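Local coordinates for glutaredoxin 2 (Salmonella enterica subsp. enterica serovar Typhimurium, PDB 3IR4), which binds glutathione and, as a glutaredoxin with a glutathione S-transferase-like architecture, probably catalyses glutathione-dependent thiol-disulfide exchange, at residues M45-K56 with Y61-V72. Residues are numbered along the deposited sequence; the frame is centred on the assembly and turned at random. Where two conformers were deposited one is given.
Sequences MIGQKMVPILQK and YLPESMDIVHYV. With GSH (glutathione), chain B; SO4 (sulfate ion), chain D.
Water 1 joins P52 to E64: it donates to P52 O at 2.8 Å, accepts from E64 N, and gives its other hydrogen to carboxylate oxygen O12 of glutathione. That same O12 takes the backbone N-H of S65 at the start of helix 65-74, nearly straight at 164°, while S65 OG, set between its backbone N and carbonyl carbon (chi1 60°), donates to O11 at 2.7 Å. E64 OE1 receives the ligand's amino N1. V51 N and O pair with O2 and N2 of the ligand's cysteinyl residue, and K49 NZ reaches O32. P52, the cis-proline of the thioredoxin fold, packs its ring on I68 CD1 and touches C15.

Beyond P52, strand 53-55 pairs with 61-63 as an antiparallel hairpin, L54 and L62 forming the hydrogen-bonded pair. On one face the Y61 ring lies beneath M45, whose CB sits over the ring centre at 3.8 Å; SE comes in obliquely as a Met-aromatic contact. Water 2, in the ring plane, links Y61 OH with Q55 OE1, and Q55 NE2 bonds to S59 O. On the face of L54 and L62, L54 CD2 packs on Y71 and V72, its CB on I68 CG1; just past the strand K56 runs extended across Y71, CE 3.6 Å from the ring centroid. In this conformer its NZ makes a cation-pi contact and meets a sulfate, probably from the crystallisation liquor, that Y71 OH also binds.

One backbone N-H, a hydroxyl and a water at a helix N-terminus probably stabilise the charge of the glutamyl alpha-carboxylate, while E64 meets the neighbouring amino group.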
loop_
_atom_site.group_PDB
_atom_site.type_symbol
_atom_site.label_atom_id
_atom_site.label_comp_id
_atom_site.label_asym_id
_atom_site.label_seq_id
_atom_site.Cartn_x
_atom_site.Cartn_y
_atom_site.Cartn_z
HETATM N N MSE A 45 -16.027 -7.039 -13.896
HETATM C CA MSE A 45 -15.244 -8.148 -13.344
HETATM C C MSE A 45 -15.903 -8.844 -12.163
HETATM O O MSE A 45 -16.219 -10.044 -12.232
HETATM C CB MSE A 45 -13.854 -7.649 -12.934
HETATM C CG MSE A 45 -13.091 -7.088 -14.100
HETATM SE SE MSE A 45 -11.434 -6.263 -13.589
HETATM C CE MSE A 45 -10.895 -5.763 -15.353
ATOM N N ILE A 46 -16.158 -8.064 -11.116
ATOM C CA ILE A 46 -16.590 -8.571 -9.800
ATOM C C ILE A 46 -17.921 -8.044 -9.279
ATOM O O ILE A 46 -18.344 -8.410 -8.191
ATOM C CB ILE A 46 -15.478 -8.356 -8.715
ATOM C CG1 ILE A 46 -15.229 -6.870 -8.465
ATOM C CG2 ILE A 46 -14.174 -9.044 -9.156
ATOM C CD1 ILE A 46 -14.404 -6.559 -7.223
ATOM N N GLY A 47 -18.590 -7.184 -10.038
ATOM C CA GLY A 47 -19.902 -6.709 -9.629
ATOM C C GLY A 47 -19.916 -5.510 -8.722
ATOM O O GLY A 47 -20.986 -5.106 -8.282
ATOM N N GLN A 48 -18.753 -4.945 -8.434
ATOM C CA GLN A 48 -18.629 -3.747 -7.629
ATOM C C GLN A 48 -17.346 -3.004 -7.994
ATOM O O GLN A 48 -16.436 -3.586 -8.598
ATOM C CB GLN A 48 -18.615 -4.039 -6.127
ATOM C CG GLN A 48 -17.423 -4.866 -5.634
ATOM C CD GLN A 48 -17.344 -4.896 -4.117
ATOM O OE1 GLN A 48 -17.481 -3.863 -3.454
ATOM N NE2 GLN A 48 -17.142 -6.070 -3.567
ATOM N N LYS A 49 -17.264 -1.727 -7.607
ATOM C CA LYS A 49 -16.081 -0.921 -7.840
ATOM C C LYS A 49 -15.160 -1.062 -6.647
ATOM O O LYS A 49 -15.341 -0.403 -5.626
ATOM C CB LYS A 49 -16.495 0.539 -8.041
ATOM C CG LYS A 49 -15.328 1.470 -8.324
ATOM C CD LYS A 49 -15.783 2.910 -8.479
ATOM C CE LYS A 49 -14.659 3.892 -8.833
ATOM N NZ LYS A 49 -13.639 4.018 -7.761
HETATM N N MSE A 50 -14.197 -1.967 -6.770
HETATM C CA MSE A 50 -13.208 -2.207 -5.718
HETATM C C MSE A 50 -11.974 -2.785 -6.352
HETATM O O MSE A 50 -12.081 -3.567 -7.296
HETATM C CB MSE A 50 -13.760 -3.160 -4.643
HETATM C CG MSE A 50 -12.856 -3.315 -3.426
HETATM SE SE MSE A 50 -13.606 -4.380 -2.000
HETATM C CE MSE A 50 -13.552 -6.094 -2.872
ATOM N N VAL A 51 -10.815 -2.364 -5.833
ATOM C CA VAL A 51 -9.518 -2.896 -6.244
ATOM C C VAL A 51 -8.764 -3.215 -4.941
ATOM O O VAL A 51 -9.033 -2.611 -3.907
ATOM C CB VAL A 51 -8.745 -1.939 -7.144
ATOM C CG1 VAL A 51 -9.416 -1.833 -8.507
ATOM C CG2 VAL A 51 -8.538 -0.577 -6.462
ATOM N N PRO A 52 -7.809 -4.154 -4.970
ATOM C CA PRO A 52 -7.291 -4.878 -6.135
ATOM C C PRO A 52 -8.188 -6.016 -6.617
ATOM O O PRO A 52 -8.955 -6.589 -5.838
ATOM C CB PRO A 52 -5.998 -5.508 -5.602
ATOM C CG PRO A 52 -6.239 -5.665 -4.125
ATOM C CD PRO A 52 -7.028 -4.430 -3.746
ATOM N N ILE A 53 -8.037 -6.330 -7.904
ATOM C CA ILE A 53 -8.656 -7.506 -8.495
ATOM C C ILE A 53 -7.573 -8.264 -9.234
ATOM O O ILE A 53 -6.890 -7.717 -10.071
ATOM C CB ILE A 53 -9.776 -7.147 -9.501
ATOM C CG1 ILE A 53 -10.862 -6.323 -8.829
ATOM C CG2 ILE A 53 -10.346 -8.430 -10.131
ATOM C CD1 ILE A 53 -11.825 -5.612 -9.812
ATOM N N LEU A 54 -7.427 -9.539 -8.925
ATOM C CA LEU A 54 -6.569 -10.420 -9.680
ATOM C C LEU A 54 -7.354 -11.180 -10.714
ATOM O O LEU A 54 -8.418 -11.714 -10.411
ATOM C CB LEU A 54 -5.986 -11.478 -8.729
ATOM C CG LEU A 54 -5.095 -12.560 -9.373
ATOM C CD1 LEU A 54 -3.806 -11.969 -9.924
ATOM C CD2 LEU A 54 -4.811 -13.687 -8.380
ATOM N N GLN A 55 -6.843 -11.239 -11.944
ATOM C CA GLN A 55 -7.369 -12.139 -12.939
ATOM C C GLN A 55 -6.425 -13.345 -12.961
ATOM O O GLN A 55 -5.232 -13.193 -13.215
ATOM C CB GLN A 55 -7.475 -11.480 -14.312
ATOM C CG GLN A 55 -8.175 -12.363 -15.331
ATOM C CD GLN A 55 -8.632 -11.620 -16.588
ATOM O OE1 GLN A 55 -8.076 -10.590 -16.957
ATOM N NE2 GLN A 55 -9.654 -12.158 -17.253
ATOM N N LYS A 56 -6.979 -14.511 -12.650
ATOM C CA LYS A 56 -6.260 -15.769 -12.602
ATOM C C LYS A 56 -5.993 -16.300 -14.013
ATOM O O LYS A 56 -6.558 -15.839 -14.993
ATOM C CB LYS A 56 -7.074 -16.817 -11.814
ATOM C CG LYS A 56 -7.280 -16.502 -10.343
ATOM C CD LYS A 56 -8.002 -17.643 -9.611
ATOM C CE LYS A 56 -8.062 -17.422 -8.098
ATOM N NZ LYS A 56 -8.839 -18.508 -7.420
ATOM N N TYR A 61 -11.863 -13.940 -11.785
ATOM C CA TYR A 61 -11.384 -12.840 -10.999
ATOM C C TYR A 61 -11.448 -13.117 -9.508
ATOM O O TYR A 61 -12.373 -13.777 -9.026
ATOM C CB TYR A 61 -12.212 -11.600 -11.320
ATOM C CG TYR A 61 -12.151 -11.177 -12.772
ATOM C CD1 TYR A 61 -13.208 -11.403 -13.650
ATOM C CD2 TYR A 61 -11.021 -10.545 -13.255
ATOM C CE1 TYR A 61 -13.134 -11.015 -14.962
ATOM C CE2 TYR A 61 -10.942 -10.153 -14.565
ATOM C CZ TYR A 61 -11.998 -10.391 -15.422
ATOM O OH TYR A 61 -11.965 -9.987 -16.728
ATOM N N LEU A 62 -10.481 -12.592 -8.784
ATOM C CA LEU A 62 -10.395 -12.744 -7.345
ATOM C C LEU A 62 -10.129 -11.386 -6.703
ATOM O O LEU A 62 -9.050 -10.825 -6.887
ATOM C CB LEU A 62 -9.241 -13.696 -6.992
ATOM C CG LEU A 62 -8.968 -13.980 -5.513
ATOM C CD1 LEU A 62 -10.090 -14.730 -4.848
ATOM C CD2 LEU A 62 -7.647 -14.755 -5.312
ATOM N N PRO A 63 -11.091 -10.862 -5.951
ATOM C CA PRO A 63 -10.860 -9.648 -5.182
ATOM C C PRO A 63 -10.327 -10.015 -3.784
ATOM O O PRO A 63 -10.183 -11.192 -3.452
ATOM C CB PRO A 63 -12.259 -9.051 -5.089
ATOM C CG PRO A 63 -13.120 -10.257 -5.004
ATOM C CD PRO A 63 -12.472 -11.333 -5.803
ATOM N N GLU A 64 -10.087 -8.980 -2.987
ATOM C CA GLU A 64 -9.622 -9.006 -1.594
ATOM C C GLU A 64 -8.120 -9.213 -1.493
ATOM O O GLU A 64 -7.614 -10.313 -1.736
ATOM C CB GLU A 64 -10.360 -10.026 -0.713
ATOM C CG GLU A 64 -11.849 -9.775 -0.616
ATOM C CD GLU A 64 -12.209 -8.524 0.159
ATOM O OE1 GLU A 64 -11.352 -7.983 0.906
ATOM O OE2 GLU A 64 -13.399 -8.129 0.037
ATOM N N SER A 65 -7.442 -8.145 -1.119
ATOM C CA SER A 65 -5.995 -8.166 -1.018
ATOM C C SER A 65 -5.400 -9.391 -0.342
ATOM O O SER A 65 -4.492 -10.001 -0.893
ATOM C CB SER A 65 -5.478 -6.897 -0.336
ATOM O OG SER A 65 -5.997 -6.759 0.951
HETATM N N MSE A 66 -5.910 -9.762 0.816
HETATM C CA MSE A 66 -5.267 -10.878 1.534
HETATM C C MSE A 66 -5.573 -12.216 0.876
HETATM O O MSE A 66 -4.765 -13.142 0.965
HETATM C CB MSE A 66 -5.625 -10.856 3.007
HETATM C CG MSE A 66 -5.155 -9.625 3.758
HETATM SE SE MSE A 66 -3.295 -9.127 3.469
HETATM C CE MSE A 66 -2.457 -10.710 4.151
ATOM N N ASP A 67 -6.746 -12.344 0.248
ATOM C CA ASP A 67 -7.041 -13.563 -0.502
ATOM C C ASP A 67 -6.106 -13.689 -1.699
ATOM O O ASP A 67 -5.656 -14.783 -2.011
ATOM C CB ASP A 67 -8.488 -13.623 -0.935
ATOM C CG ASP A 67 -9.443 -13.761 0.232
ATOM O OD1 ASP A 67 -9.012 -14.024 1.383
ATOM O OD2 ASP A 67 -10.648 -13.574 0.033
ATOM N N ILE A 68 -5.834 -12.584 -2.382
ATOM C CA ILE A 68 -4.890 -12.573 -3.479
ATOM C C ILE A 68 -3.504 -12.954 -2.949
ATOM O O ILE A 68 -2.814 -13.763 -3.544
ATOM C CB ILE A 68 -4.874 -11.192 -4.159
ATOM C CG1 ILE A 68 -6.228 -10.899 -4.799
ATOM C CG2 ILE A 68 -3.732 -11.084 -5.164
ATOM C CD1 ILE A 68 -6.391 -9.456 -5.216
ATOM N N VAL A 69 -3.064 -12.320 -1.867
ATOM C CA VAL A 69 -1.763 -12.590 -1.279
ATOM C C VAL A 69 -1.581 -14.085 -1.048
ATOM O O VAL A 69 -0.594 -14.666 -1.446
ATOM C CB VAL A 69 -1.575 -11.780 0.029
ATOM C CG1 VAL A 69 -0.408 -12.316 0.875
ATOM C CG2 VAL A 69 -1.365 -10.277 -0.292
ATOM N N HIS A 70 -2.540 -14.683 -0.354
ATOM C CA HIS A 70 -2.400 -16.112 -0.029
ATOM C C HIS A 70 -2.518 -17.027 -1.241
ATOM O O HIS A 70 -1.778 -17.991 -1.342
ATOM C CB HIS A 70 -3.341 -16.503 1.070
ATOM C CG HIS A 70 -2.976 -15.902 2.386
ATOM N ND1 HIS A 70 -3.801 -15.037 3.065
ATOM C CD2 HIS A 70 -1.858 -16.035 3.151
ATOM C CE1 HIS A 70 -3.210 -14.667 4.187
ATOM N NE2 HIS A 70 -2.024 -15.253 4.261
ATOM N N TYR A 71 -3.433 -16.742 -2.164
ATOM C CA TYR A 71 -3.546 -17.542 -3.373
ATOM C C TYR A 71 -2.211 -17.570 -4.120
ATOM O O TYR A 71 -1.672 -18.623 -4.480
ATOM C CB TYR A 71 -4.650 -16.965 -4.260
ATOM C CG TYR A 71 -4.705 -17.608 -5.633
ATOM C CD1 TYR A 71 -5.243 -18.876 -5.815
ATOM C CD2 TYR A 71 -4.178 -16.964 -6.737
ATOM C CE1 TYR A 71 -5.275 -19.474 -7.084
ATOM C CE2 TYR A 71 -4.205 -17.542 -8.003
ATOM C CZ TYR A 71 -4.745 -18.802 -8.178
ATOM O OH TYR A 71 -4.787 -19.385 -9.436
ATOM N N VAL A 72 -1.660 -16.386 -4.364
ATOM C CA VAL A 72 -0.422 -16.290 -5.118
ATOM C C VAL A 72 0.756 -16.900 -4.343
ATOM O O VAL A 72 1.556 -17.577 -4.921
ATOM C CB VAL A 72 -0.150 -14.831 -5.537
ATOM C CG1 VAL A 72 1.194 -14.674 -6.268
ATOM C CG2 VAL A 72 -1.283 -14.310 -6.419
HETATM N N1 GSH B . -11.073 -5.344 1.668
HETATM C CA1 GSH B . -10.481 -4.852 0.417
HETATM C C1 GSH B . -9.166 -5.544 0.173
HETATM O O11 GSH B . -8.547 -5.975 1.183
HETATM O O12 GSH B . -8.749 -5.639 -0.997
HETATM C CB1 GSH B . -10.303 -3.345 0.529
HETATM C CG1 GSH B . -9.951 -2.728 -0.824
HETATM C CD1 GSH B . -10.136 -1.228 -0.893
HETATM O OE1 GSH B . -10.491 -0.542 0.210
HETATM N N2 GSH B . -9.880 -0.608 -2.017
HETATM C CA2 GSH B . -10.189 0.793 -2.286
HETATM C C2 GSH B . -11.315 0.893 -3.261
HETATM O O2 GSH B . -11.397 0.007 -4.249
HETATM C CB2 GSH B . -8.948 1.547 -2.816
HETATM S SG2 GSH B . -7.549 1.698 -1.656
HETATM N N3 GSH B . -12.166 1.881 -3.149
HETATM C CA3 GSH B . -13.420 1.895 -3.861
HETATM C C3 GSH B . -13.436 3.056 -4.782
HETATM O O31 GSH B . -12.343 3.657 -5.025
HETATM O O32 GSH B . -14.536 3.390 -5.291
HETATM S S SO4 D . -7.435 -21.898 -9.451
HETATM O O1 SO4 D . -5.971 -21.801 -9.483
HETATM O O2 SO4 D . -8.018 -21.278 -8.239
HETATM O O3 SO4 D . -7.988 -21.278 -10.644
HETATM O O4 SO4 D . -7.782 -23.326 -9.524
HETATM O O HOH W 1 -10.184 -6.148 -3.401
HETATM O O HOH W 2 -9.849 -8.603 -17.774
#